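Local atomic coordinates of glucokinase (Leishmania braziliensis MHOM/BR/75/M2904, PDB entry 6EDI), a protein that probably catalyses the ATP-dependent phosphorylation of D-glucose to glucose 6-phosphate, using the two-domain fold of the actin-like ATPase clan. Residues 16-21 against 67-72; 40-45 against 110-115; 86-91 against 141-146; 161-166 against 405-410. One frame throughout, in Å; residues are numbered along the deposited sequence.

Overall arrangement
Contacts 1, 2 and 3 belong to the first of two six-stranded sheets and its flank. Contact 1 pairs an edge strand of that sheet and is partly exposed, so polar side chains accompany its backbone ladder. Contact 2 joins two inner strands and is buried; small and apolar side chains dominate. Contact 3 has no hydrogen bonds and packs an aromatic pair, with proline and leucine, beside the sheet, where Phe88 also reaches Cys45 of contact 2. Contact 4, nearest the centre of the chain, is a buried helix-to-helix contact made through aromatic and CH-pi interactions. Its helix 399-409 packs on the sheet through Leu405, which meets Leu67 of contact 1 and Tyr42 of contact 2.

Contact 1: 16-21 against 67-72; sequences VQTKEI and LHIIYV
Glu20 lies across Tyr71, its CA 4.0 Å above the plane of the phenol ring and over its centre, while CB and CG run along the CE1 side. Thr18 meets the same ring quite differently: its CG2 comes in the ring plane, at the edge, 3.3 Å from Tyr71 CE2. Tyr71 can lean across both because its CG sits between the backbone N and the carbonyl carbon (chi1 65°), which swings the ring over the neighbouring strand. Arg53 adds a cation-pi contact to this ring.

On the face carrying Gln17, Lys19, His68 and Ile70, the side chains of Gln17 and His68 run side by side, with amide and imidazole planes perpendicular. His68 NE2 donates to Gln17 OE1, with the oxygen near the imidazole plane but the donor well above the carbonyl plane; the modelled 2.5 Å is shorter than such a bond should be, so its exact length is doubtful. Further along, Ile70 CD1 presses on Lys19 CB at 3.4 Å, and Ile70 CG2 is equally tight against Ile21 CD1, where the two isoleucines cross at about a right angle.

Beneath the side chains, parallel strands 16-20 and 67-75 share five backbone hydrogen bonds, from Gln17 N to Leu67 O (2.8 Å) through to Ile21 N to Tyr71 O (2.9 Å). Helix 399-409 covers Leu67, Ile69 and Tyr71, whereas helix 26-32 packs on Ile21 and Ile70. At this sheet edge, main-chain bonds hold the N-terminal strand in register, Gln17 and Glu20 add side-chain contacts to His68 and Tyr71, and the Lys19 chain leads away.

Contact 2: 40-45 against 110-115; sequences PIYVVC and VASGAV
Val43 overlaps Val110, the two crossing at a slant with Val43 CG2 3.9 Å from Val110 CG1, and its CB rests over the bare CA of Gly113. The strands are the neighbouring parallel pair 41-48 and 110-117 at the middle of a ribonuclease H-like sheet, the core of actin-like ATPase domains.

Between Ile41, which faces Val110, and Val43, which faces Gly113, strand 110-117 has a beta bulge: Ala111 and Ser112 stand opposite the single Tyr42, with Ala111 psi near -17°. Ala111 N nevertheless donates to Ile41 O at 2.7 Å, and Val43 N returns a bond to Ser112 O at 2.9 Å. The next rung, Ala114 N to Val43 O, is longer, 3.2 Å, and bent, with 136° at the hydrogen.

On the other face, the Tyr42 ring turns its edge to Ser112, CD1 standing 3.2 Å from Ser112 OG in the ring plane. That hydroxyl is buried and finds no hydrogen-bond partner in the model. Leu405 of helix 399-409 also packs on Tyr42. At the far end the Cys45 side chain, SG anti to the backbone N (chi1 174°), brings SG to 3.7 Å from Val115 CG1.

Contact 3: 86-91 against 141-146; sequences EFFDEV and DYPVEL
Phe88 and Tyr142 form the aromatic part of this contact, a T-shaped pair in which Phe88 offers its edge to the face of Tyr142. The planes stand at 76° and the centroids are 5.0 Å apart; Phe88 CE2 is the atom that points in, 3.7 Å above the plane of the Tyr142 ring and over its centre. Phe147 meets both rings at a slant and extends the cluster.

Aliphatic contacts come next. Pro143 crosses Phe88 at about a right angle, its CG 3.4 Å from Phe88 CB and its CD beside Phe88 CD2. Leu146 reaches the helix with one methyl: CD1 lies 3.7 Å from Phe88 O and 4.0 Å from Phe88 CB, and touches Val91 CG1 more loosely.

Hydrogen bonding plays no part between the segments. Within 141-146, Leu146 N donates to Pro143 O at 2.9 Å, a turn that brings Pro143 and Leu146 to the same helix.

Toward the sheet, Phe88 and Val91 pack on Val54 of strand 51-58. The arrangement is that of the ribonuclease H-like fold of actin-like ATPases, in which the helix linking the third strand to the fourth, here 84-98, packs on one face of the sheet.

Contact 4: 161-166 against 405-410; sequences GAYGVL and LGFGSQ
Tyr163 lays the face of its ring over the backbone of Phe407, whose CA sits 3.7 Å from the ring centroid and only 17° off the normal, a CH-pi contact displaced toward the rim. Phe407 then turns its own ring edge-on to the same tyrosine, planes at 89° and centroids 5.8 Å apart. Beside this pair, Leu166 CD2 meets Gln410 CG at 3.5 Å, the two side chains arriving from opposite directions.

Gly406 permits the approach: with no side chain in the way, its CA comes to 4.6 Å from the CA of Tyr163. The helices that meet here, 157-170 and 399-409, lie between the two halves of the actin-like ATPase fold. Helix 157-170 follows the edge strand of the first sheet, while the C-terminal helix packs back on that sheet, a place consistent with the hinge of this open conformation.

A second shell fixes the polar ends. Tyr163 OH is hydrogen-bonded to Val230 N and Gln410 OE1 to Tyr228 N, both on strand 227-233 of the second sheet. The Gln410 chain bends at chi2 (-47°), and its NE2 donates to Ser409 OG at 3.2 Å; that hydroxyl in turn donates to Gly406 O at 2.7 Å. Further out, Phe407 packs on Ala153 and Leu155 of strand 152-156, and on Val224 of the second subunit.

Contact 1: 16-21 against 67-72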
loop_
_atom_site.group_PDB
_atom_site.type_symbol
_atom_site.label_atom_id
_atom_site.label_comp_id
_atom_site.label_asym_id
_atom_site.label_seq_id
_atom_site.Cartn_x
_atom_site.Cartn_y
_atom_site.Cartn_z
ATOM N N VAL A 16 4.664 11.180 -26.820
ATOM C CA VAL A 16 3.318 11.567 -26.414
ATOM C C VAL A 16 2.872 12.818 -27.174
ATOM O O VAL A 16 3.470 13.879 -27.023
ATOM C CB VAL A 16 3.255 11.867 -24.910
ATOM C CG1 VAL A 16 1.832 12.210 -24.508
ATOM C CG2 VAL A 16 3.761 10.671 -24.100
ATOM N N GLN A 17 1.833 12.704 -27.993
ATOM C CA GLN A 17 1.324 13.901 -28.669
ATOM C C GLN A 17 0.018 14.327 -28.054
ATOM O O GLN A 17 -0.924 13.541 -27.939
ATOM C CB GLN A 17 1.150 13.684 -30.165
ATOM C CG GLN A 17 2.408 13.214 -30.868
ATOM C CD GLN A 17 2.121 12.714 -32.267
ATOM O OE1 GLN A 17 2.326 11.534 -32.571
ATOM N NE2 GLN A 17 1.624 13.605 -33.128
ATOM N N THR A 18 -0.034 15.588 -27.657
ATOM C CA THR A 18 -1.203 16.119 -26.987
ATOM C C THR A 18 -1.668 17.397 -27.686
ATOM O O THR A 18 -0.895 18.343 -27.850
ATOM C CB THR A 18 -0.875 16.403 -25.523
ATOM O OG1 THR A 18 -0.671 15.160 -24.839
ATOM C CG2 THR A 18 -1.996 17.142 -24.866
ATOM N N LYS A 19 -2.927 17.411 -28.116
ATOM C CA LYS A 19 -3.504 18.589 -28.748
ATOM C C LYS A 19 -4.712 19.072 -27.952
ATOM O O LYS A 19 -5.654 18.319 -27.706
ATOM C CB LYS A 19 -3.939 18.277 -30.178
ATOM C CG LYS A 19 -3.213 19.036 -31.280
ATOM C CD LYS A 19 -1.962 18.304 -31.772
ATOM C CE LYS A 19 -1.316 19.045 -32.951
ATOM N NZ LYS A 19 -0.179 18.279 -33.542
ATOM N N GLU A 20 -4.694 20.335 -27.556
ATOM C CA GLU A 20 -5.882 20.930 -26.967
ATOM C C GLU A 20 -6.665 21.552 -28.114
ATOM O O GLU A 20 -6.080 22.215 -28.960
ATOM C CB GLU A 20 -5.491 21.992 -25.946
ATOM C CG GLU A 20 -6.676 22.749 -25.376
ATOM C CD GLU A 20 -6.257 23.849 -24.434
ATOM O OE1 GLU A 20 -5.180 23.727 -23.809
ATOM O OE2 GLU A 20 -7.012 24.834 -24.331
ATOM N N ILE A 21 -7.972 21.310 -28.157
ATOM C CA ILE A 21 -8.817 21.832 -29.223
ATOM C C ILE A 21 -10.070 22.479 -28.660
ATOM O O ILE A 21 -10.520 22.149 -27.558
ATOM C CB ILE A 21 -9.264 20.724 -30.199
ATOM C CG1 ILE A 21 -9.948 19.592 -29.432
ATOM C CG2 ILE A 21 -8.083 20.196 -31.005
ATOM C CD1 ILE A 21 -10.782 18.701 -30.308
ATOM N N LEU A 67 1.664 7.765 -27.886
ATOM C CA LEU A 67 0.401 7.904 -27.194
ATOM C C LEU A 67 -0.164 9.215 -27.684
ATOM O O LEU A 67 0.586 10.176 -27.818
ATOM C CB LEU A 67 0.626 7.931 -25.683
ATOM C CG LEU A 67 1.124 6.615 -25.072
ATOM C CD1 LEU A 67 1.601 6.814 -23.648
ATOM C CD2 LEU A 67 0.033 5.568 -25.118
ATOM N N HIS A 68 -1.460 9.246 -27.982
ATOM C CA HIS A 68 -2.095 10.470 -28.457
ATOM C C HIS A 68 -3.241 10.864 -27.530
ATOM O O HIS A 68 -4.009 10.016 -27.073
ATOM C CB HIS A 68 -2.604 10.308 -29.901
ATOM C CG HIS A 68 -1.516 10.100 -30.909
ATOM N ND1 HIS A 68 -1.646 9.238 -31.977
ATOM C CD2 HIS A 68 -0.279 10.642 -31.014
ATOM C CE1 HIS A 68 -0.533 9.250 -32.689
ATOM N NE2 HIS A 68 0.312 10.095 -32.127
ATOM N N ILE A 69 -3.344 12.160 -27.250
ATOM C CA ILE A 69 -4.457 12.683 -26.474
ATOM C C ILE A 69 -5.010 13.907 -27.191
ATOM O O ILE A 69 -4.263 14.701 -27.761
ATOM C CB ILE A 69 -4.047 13.052 -25.024
ATOM C CG1 ILE A 69 -3.361 11.865 -24.340
ATOM C CG2 ILE A 69 -5.254 13.477 -24.201
ATOM C CD1 ILE A 69 -2.862 12.142 -22.906
ATOM N N ILE A 70 -6.332 14.013 -27.198
ATOM C CA ILE A 70 -7.002 15.223 -27.641
ATOM C C ILE A 70 -7.924 15.634 -26.513
ATOM O O ILE A 70 -8.653 14.805 -25.999
ATOM C CB ILE A 70 -7.872 14.962 -28.868
ATOM C CG1 ILE A 70 -7.025 14.566 -30.061
ATOM C CG2 ILE A 70 -8.674 16.215 -29.206
ATOM C CD1 ILE A 70 -6.006 15.572 -30.448
ATOM N N TYR A 71 -7.925 16.906 -26.125
ATOM C CA TYR A 71 -8.847 17.323 -25.078
ATOM C C TYR A 71 -9.378 18.720 -25.321
ATOM O O TYR A 71 -8.730 19.537 -25.975
ATOM C CB TYR A 71 -8.194 17.239 -23.687
ATOM C CG TYR A 71 -7.034 18.183 -23.496
ATOM C CD1 TYR A 71 -7.234 19.507 -23.105
ATOM C CD2 TYR A 71 -5.732 17.759 -23.711
ATOM C CE1 TYR A 71 -6.173 20.371 -22.942
ATOM C CE2 TYR A 71 -4.668 18.628 -23.541
ATOM C CZ TYR A 71 -4.895 19.921 -23.158
ATOM O OH TYR A 71 -3.821 20.763 -22.991
ATOM N N VAL A 72 -10.568 18.968 -24.786
ATOM C CA VAL A 72 -11.173 20.291 -24.765
ATOM C C VAL A 72 -11.026 20.824 -23.351
ATOM O O VAL A 72 -11.284 20.105 -22.383
ATOM C CB VAL A 72 -12.669 20.200 -25.107
ATOM C CG1 VAL A 72 -13.337 21.561 -24.981
ATOM C CG2 VAL A 72 -12.849 19.640 -26.500
#

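Contact 2: 40-45 against 110-115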
loop_
_atom_site.group_PDB
_atom_site.type_symbol
_atom_site.label_atom_id
_atom_site.label_comp_id
_atom_site.label_asym_id
_atom_site.label_seq_id
_atom_site.Cartn_x
_atom_site.Cartn_y
_atom_site.Cartn_z
ATOM N N PRO A 40 -9.002 0.779 -29.446
ATOM C CA PRO A 40 -9.742 1.154 -28.242
ATOM C C PRO A 40 -9.620 2.653 -28.023
ATOM O O PRO A 40 -8.614 3.250 -28.400
ATOM C CB PRO A 40 -8.984 0.432 -27.121
ATOM C CG PRO A 40 -8.022 -0.528 -27.808
ATOM C CD PRO A 40 -7.737 0.097 -29.133
ATOM N N ILE A 41 -10.638 3.252 -27.425
ATOM C CA ILE A 41 -10.571 4.654 -27.055
ATOM C C ILE A 41 -10.679 4.764 -25.538
ATOM O O ILE A 41 -11.591 4.206 -24.935
ATOM C CB ILE A 41 -11.701 5.469 -27.703
ATOM C CG1 ILE A 41 -11.602 5.415 -29.233
ATOM C CG2 ILE A 41 -11.667 6.916 -27.200
ATOM C CD1 ILE A 41 -10.373 6.122 -29.795
ATOM N N TYR A 42 -9.750 5.498 -24.925
ATOM C CA TYR A 42 -9.771 5.713 -23.483
ATOM C C TYR A 42 -10.179 7.174 -23.186
ATOM O O TYR A 42 -9.520 8.121 -23.621
ATOM C CB TYR A 42 -8.410 5.341 -22.871
ATOM C CG TYR A 42 -7.912 3.948 -23.265
ATOM C CD1 TYR A 42 -8.239 2.831 -22.507
ATOM C CD2 TYR A 42 -7.115 3.761 -24.393
ATOM C CE1 TYR A 42 -7.795 1.565 -22.863
ATOM C CE2 TYR A 42 -6.668 2.502 -24.766
ATOM C CZ TYR A 42 -7.005 1.407 -23.994
ATOM O OH TYR A 42 -6.554 0.160 -24.360
ATOM N N VAL A 43 -11.304 7.341 -22.493
ATOM C CA VAL A 43 -11.812 8.670 -22.163
ATOM C C VAL A 43 -11.006 9.210 -20.989
ATOM O O VAL A 43 -10.769 8.494 -19.997
ATOM C CB VAL A 43 -13.322 8.660 -21.874
ATOM C CG1 VAL A 43 -13.745 9.921 -21.141
ATOM C CG2 VAL A 43 -14.104 8.537 -23.191
ATOM N N VAL A 44 -10.543 10.446 -21.137
ATOM C CA VAL A 44 -9.667 11.056 -20.155
ATOM C C VAL A 44 -10.256 12.380 -19.710
ATOM O O VAL A 44 -10.931 13.084 -20.481
ATOM C CB VAL A 44 -8.217 11.281 -20.696
ATOM C CG1 VAL A 44 -7.698 10.036 -21.327
ATOM C CG2 VAL A 44 -8.167 12.426 -21.697
ATOM N N CYS A 45 -10.003 12.710 -18.452
ATOM C CA CYS A 45 -10.511 13.936 -17.858
ATOM C C CYS A 45 -9.692 14.223 -16.612
ATOM O O CYS A 45 -9.392 13.321 -15.837
ATOM C CB CYS A 45 -11.998 13.804 -17.514
ATOM S SG CYS A 45 -12.724 15.208 -16.614
ATOM N N VAL A 110 -15.088 2.845 -26.978
ATOM C CA VAL A 110 -14.704 3.415 -25.681
ATOM C C VAL A 110 -14.447 2.270 -24.720
ATOM O O VAL A 110 -15.360 1.538 -24.356
ATOM C CB VAL A 110 -15.783 4.366 -25.093
ATOM C CG1 VAL A 110 -15.368 4.854 -23.703
ATOM C CG2 VAL A 110 -16.001 5.562 -26.003
ATOM N N ALA A 111 -13.191 2.111 -24.322
ATOM C CA ALA A 111 -12.786 0.978 -23.501
ATOM C C ALA A 111 -12.806 1.291 -22.007
ATOM O O ALA A 111 -12.803 0.377 -21.170
ATOM C CB ALA A 111 -11.408 0.472 -23.943
ATOM N N SER A 112 -12.835 2.583 -21.674
ATOM C CA SER A 112 -12.838 3.021 -20.288
ATOM C C SER A 112 -12.995 4.524 -20.216
ATOM O O SER A 112 -12.790 5.238 -21.200
ATOM C CB SER A 112 -11.530 2.660 -19.596
ATOM O OG SER A 112 -10.446 3.356 -20.187
ATOM N N GLY A 113 -13.346 4.996 -19.029
ATOM C CA GLY A 113 -13.392 6.419 -18.753
ATOM C C GLY A 113 -12.861 6.648 -17.355
ATOM O O GLY A 113 -13.040 5.809 -16.460
ATOM N N ALA A 114 -12.171 7.764 -17.170
ATOM C CA ALA A 114 -11.576 8.062 -15.873
ATOM C C ALA A 114 -11.531 9.560 -15.634
ATOM O O ALA A 114 -11.342 10.338 -16.567
ATOM C CB ALA A 114 -10.173 7.493 -15.791
ATOM N N VAL A 115 -11.671 9.958 -14.371
ATOM C CA VAL A 115 -11.536 11.363 -14.019
ATOM C C VAL A 115 -10.544 11.515 -12.885
ATOM O O VAL A 115 -10.756 10.978 -11.802
ATOM C CB VAL A 115 -12.876 12.005 -13.621
ATOM C CG1 VAL A 115 -12.680 13.510 -13.350
ATOM C CG2 VAL A 115 -13.905 11.810 -14.713
#

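Contact 3: 86-91 against 141-146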
loop_
_atom_site.group_PDB
_atom_site.type_symbol
_atom_site.label_atom_id
_atom_site.label_comp_id
_atom_site.label_asym_id
_atom_site.label_seq_id
_atom_site.Cartn_x
_atom_site.Cartn_y
_atom_site.Cartn_z
ATOM N N GLU A 86 -22.332 18.794 -17.163
ATOM C CA GLU A 86 -22.590 19.665 -18.297
ATOM C C GLU A 86 -21.557 19.404 -19.372
ATOM O O GLU A 86 -21.899 19.252 -20.546
ATOM C CB GLU A 86 -22.520 21.125 -17.872
ATOM C CG GLU A 86 -23.357 21.437 -16.656
ATOM C CD GLU A 86 -23.619 22.909 -16.512
ATOM O OE1 GLU A 86 -23.002 23.702 -17.259
ATOM O OE2 GLU A 86 -24.452 23.267 -15.655
ATOM N N PHE A 87 -20.292 19.336 -18.960
ATOM C CA PHE A 87 -19.187 19.175 -19.904
ATOM C C PHE A 87 -19.286 17.854 -20.670
ATOM O O PHE A 87 -19.140 17.824 -21.892
ATOM C CB PHE A 87 -17.830 19.272 -19.197
ATOM C CG PHE A 87 -17.613 20.560 -18.453
ATOM C CD1 PHE A 87 -18.287 21.717 -18.819
ATOM C CD2 PHE A 87 -16.739 20.605 -17.375
ATOM C CE1 PHE A 87 -18.094 22.904 -18.125
ATOM C CE2 PHE A 87 -16.527 21.786 -16.673
ATOM C CZ PHE A 87 -17.207 22.943 -17.052
ATOM N N PHE A 88 -19.533 16.765 -19.949
ATOM C CA PHE A 88 -19.648 15.465 -20.596
ATOM C C PHE A 88 -20.802 15.472 -21.596
ATOM O O PHE A 88 -20.685 14.933 -22.699
ATOM C CB PHE A 88 -19.835 14.354 -19.565
ATOM C CG PHE A 88 -18.698 14.228 -18.601
ATOM C CD1 PHE A 88 -17.409 14.609 -18.968
ATOM C CD2 PHE A 88 -18.919 13.739 -17.318
ATOM C CE1 PHE A 88 -16.349 14.503 -18.058
ATOM C CE2 PHE A 88 -17.879 13.633 -16.406
ATOM C CZ PHE A 88 -16.588 14.014 -16.780
ATOM N N ASP A 89 -21.905 16.114 -21.222
ATOM C CA ASP A 89 -23.035 16.225 -22.136
ATOM C C ASP A 89 -22.712 17.090 -23.368
ATOM O O ASP A 89 -23.078 16.728 -24.486
ATOM C CB ASP A 89 -24.293 16.714 -21.419
ATOM C CG ASP A 89 -25.553 16.404 -22.199
ATOM O OD1 ASP A 89 -26.013 15.242 -22.138
ATOM O OD2 ASP A 89 -26.072 17.311 -22.887
ATOM N N GLU A 90 -22.012 18.209 -23.182
ATOM C CA GLU A 90 -21.588 19.017 -24.334
ATOM C C GLU A 90 -20.684 18.241 -25.294
ATOM O O GLU A 90 -20.745 18.440 -26.507
ATOM C CB GLU A 90 -20.877 20.302 -23.896
ATOM C CG GLU A 90 -21.719 21.253 -23.075
ATOM C CD GLU A 90 -21.441 22.710 -23.405
ATOM O OE1 GLU A 90 -20.400 23.248 -22.967
ATOM O OE2 GLU A 90 -22.271 23.314 -24.113
ATOM N N VAL A 91 -19.835 17.369 -24.754
ATOM C CA VAL A 91 -18.951 16.560 -25.594
ATOM C C VAL A 91 -19.783 15.534 -26.347
ATOM O O VAL A 91 -19.627 15.339 -27.562
ATOM C CB VAL A 91 -17.882 15.830 -24.758
ATOM C CG1 VAL A 91 -17.111 14.825 -25.618
ATOM C CG2 VAL A 91 -16.928 16.827 -24.125
ATOM N N ASP A 141 -23.310 9.167 -11.724
ATOM C CA ASP A 141 -24.074 10.205 -12.426
ATOM C C ASP A 141 -23.548 10.493 -13.833
ATOM O O ASP A 141 -24.170 11.237 -14.595
ATOM C CB ASP A 141 -24.097 11.511 -11.624
ATOM C CG ASP A 141 -24.926 11.409 -10.356
ATOM O OD1 ASP A 141 -25.605 10.376 -10.162
ATOM O OD2 ASP A 141 -24.897 12.370 -9.556
ATOM N N TYR A 142 -22.398 9.910 -14.168
ATOM C CA TYR A 142 -21.696 10.249 -15.403
ATOM C C TYR A 142 -22.236 9.473 -16.595
ATOM O O TYR A 142 -22.692 8.340 -16.437
ATOM C CB TYR A 142 -20.193 9.985 -15.259
ATOM C CG TYR A 142 -19.489 10.905 -14.286
ATOM C CD1 TYR A 142 -20.150 11.986 -13.707
ATOM C CD2 TYR A 142 -18.161 10.693 -13.955
ATOM C CE1 TYR A 142 -19.514 12.822 -12.821
ATOM C CE2 TYR A 142 -17.505 11.523 -13.077
ATOM C CZ TYR A 142 -18.187 12.587 -12.511
ATOM O OH TYR A 142 -17.544 13.416 -11.630
ATOM N N PRO A 143 -22.187 10.091 -17.792
ATOM C CA PRO A 143 -22.613 9.515 -19.075
ATOM C C PRO A 143 -21.988 8.163 -19.353
ATOM O O PRO A 143 -20.776 8.081 -19.534
ATOM C CB PRO A 143 -22.049 10.507 -20.086
ATOM C CG PRO A 143 -22.089 11.802 -19.390
ATOM C CD PRO A 143 -21.767 11.499 -17.948
ATOM N N VAL A 144 -22.810 7.126 -19.432
ATOM C CA VAL A 144 -22.321 5.776 -19.635
ATOM C C VAL A 144 -21.564 5.614 -20.957
ATOM O O VAL A 144 -20.672 4.772 -21.079
ATOM C CB VAL A 144 -23.480 4.771 -19.502
ATOM C CG1 VAL A 144 -23.689 3.987 -20.793
ATOM C CG2 VAL A 144 -23.231 3.883 -18.339
ATOM N N GLU A 145 -21.905 6.439 -21.938
ATOM C CA GLU A 145 -21.222 6.374 -23.217
ATOM C C GLU A 145 -19.776 6.852 -23.095
ATOM O O GLU A 145 -18.916 6.449 -23.881
ATOM C CB GLU A 145 -21.975 7.206 -24.257
ATOM C CG GLU A 145 -23.448 6.833 -24.395
ATOM C CD GLU A 145 -24.247 7.879 -25.151
ATOM O OE1 GLU A 145 -24.676 8.869 -24.523
ATOM O OE2 GLU A 145 -24.443 7.716 -26.376
ATOM N N LEU A 146 -19.509 7.722 -22.121
ATOM C CA LEU A 146 -18.134 8.164 -21.879
ATOM C C LEU A 146 -17.507 7.383 -20.740
ATOM O O LEU A 146 -16.284 7.254 -20.664
ATOM C CB LEU A 146 -18.065 9.668 -21.586
ATOM C CG LEU A 146 -18.553 10.549 -22.732
ATOM C CD1 LEU A 146 -18.365 12.025 -22.430
ATOM C CD2 LEU A 146 -17.841 10.172 -24.027
#

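Contact 4: 161-166 against 405-410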
loop_
_atom_site.group_PDB
_atom_site.type_symbol
_atom_site.label_atom_id
_atom_site.label_comp_id
_atom_site.label_asym_id
_atom_site.label_seq_id
_atom_site.Cartn_x
_atom_site.Cartn_y
_atom_site.Cartn_z
ATOM N N GLY A 161 -1.523 9.923 -11.900
ATOM C CA GLY A 161 -0.140 10.165 -12.316
ATOM C C GLY A 161 0.667 8.885 -12.437
ATOM O O GLY A 161 1.442 8.678 -13.391
ATOM N N ALA A 162 0.477 8.015 -11.457
ATOM C CA ALA A 162 1.101 6.698 -11.461
ATOM C C ALA A 162 0.651 5.873 -12.666
ATOM O O ALA A 162 1.475 5.214 -13.318
ATOM C CB ALA A 162 0.806 5.977 -10.166
ATOM N N TYR A 163 -0.643 5.897 -12.971
ATOM C CA TYR A 163 -1.104 5.219 -14.189
ATOM C C TYR A 163 -0.430 5.812 -15.440
ATOM O O TYR A 163 -0.204 5.115 -16.438
ATOM C CB TYR A 163 -2.633 5.250 -14.310
ATOM C CG TYR A 163 -3.346 4.174 -13.527
ATOM C CD1 TYR A 163 -3.190 2.833 -13.859
ATOM C CD2 TYR A 163 -4.195 4.496 -12.472
ATOM C CE1 TYR A 163 -3.834 1.834 -13.135
ATOM C CE2 TYR A 163 -4.856 3.504 -11.746
ATOM C CZ TYR A 163 -4.663 2.172 -12.089
ATOM O OH TYR A 163 -5.298 1.170 -11.381
ATOM N N GLY A 164 -0.109 7.103 -15.392
ATOM C CA GLY A 164 0.577 7.738 -16.500
ATOM C C GLY A 164 1.980 7.186 -16.670
ATOM O O GLY A 164 2.448 6.964 -17.790
ATOM N N VAL A 165 2.653 6.960 -15.548
ATOM C CA VAL A 165 3.993 6.386 -15.567
ATOM C C VAL A 165 3.930 5.010 -16.191
ATOM O O VAL A 165 4.762 4.662 -17.035
ATOM C CB VAL A 165 4.553 6.244 -14.155
ATOM C CG1 VAL A 165 5.929 5.596 -14.191
ATOM C CG2 VAL A 165 4.611 7.615 -13.483
ATOM N N LEU A 166 2.936 4.230 -15.770
ATOM C CA LEU A 166 2.756 2.885 -16.308
ATOM C C LEU A 166 2.480 2.967 -17.806
ATOM O O LEU A 166 3.022 2.190 -18.589
ATOM C CB LEU A 166 1.588 2.192 -15.618
ATOM C CG LEU A 166 1.217 0.850 -16.243
ATOM C CD1 LEU A 166 2.373 -0.125 -16.090
ATOM C CD2 LEU A 166 -0.034 0.306 -15.594
ATOM N N LEU A 405 -5.662 6.764 -19.418
ATOM C CA LEU A 405 -5.428 5.645 -20.332
ATOM C C LEU A 405 -4.825 4.453 -19.586
ATOM O O LEU A 405 -5.225 3.291 -19.793
ATOM C CB LEU A 405 -4.515 6.063 -21.496
ATOM C CG LEU A 405 -4.151 5.004 -22.554
ATOM C CD1 LEU A 405 -4.065 5.600 -23.954
ATOM C CD2 LEU A 405 -2.838 4.309 -22.220
ATOM N N GLY A 406 -3.849 4.745 -18.725
ATOM C CA GLY A 406 -3.154 3.708 -17.989
ATOM C C GLY A 406 -4.146 2.878 -17.199
ATOM O O GLY A 406 -4.073 1.654 -17.197
ATOM N N PHE A 407 -5.086 3.559 -16.553
ATOM C CA PHE A 407 -6.166 2.910 -15.842
ATOM C C PHE A 407 -6.910 1.937 -16.748
ATOM O O PHE A 407 -7.023 0.751 -16.438
ATOM C CB PHE A 407 -7.140 3.944 -15.302
ATOM C CG PHE A 407 -8.414 3.345 -14.783
ATOM C CD1 PHE A 407 -8.456 2.777 -13.510
ATOM C CD2 PHE A 407 -9.558 3.319 -15.570
ATOM C CE1 PHE A 407 -9.628 2.218 -13.019
ATOM C CE2 PHE A 407 -10.737 2.758 -15.091
ATOM C CZ PHE A 407 -10.774 2.213 -13.815
ATOM N N GLY A 408 -7.411 2.453 -17.865
ATOM C CA GLY A 408 -8.174 1.646 -18.801
ATOM C C GLY A 408 -7.427 0.431 -19.311
ATOM O O GLY A 408 -8.018 -0.630 -19.487
ATOM N N SER A 409 -6.123 0.583 -19.525
ATOM C CA SER A 409 -5.303 -0.466 -20.117
ATOM C C SER A 409 -5.129 -1.661 -19.167
ATOM O O SER A 409 -4.835 -2.776 -19.602
ATOM C CB SER A 409 -3.937 0.098 -20.529
ATOM O OG SER A 409 -3.108 0.319 -19.397
ATOM N N GLN A 410 -5.327 -1.426 -17.873
ATOM C CA GLN A 410 -5.158 -2.475 -16.873
ATOM C C GLN A 410 -6.466 -3.168 -16.522
ATOM O O GLN A 410 -6.510 -3.974 -15.602
ATOM C CB GLN A 410 -4.540 -1.895 -15.596
ATOM C CG GLN A 410 -3.119 -1.423 -15.787
ATOM C CD GLN A 410 -2.274 -2.452 -16.531
ATOM O OE1 GLN A 410 -2.022 -3.557 -16.031
ATOM N NE2 GLN A 410 -1.852 -2.102 -17.740
#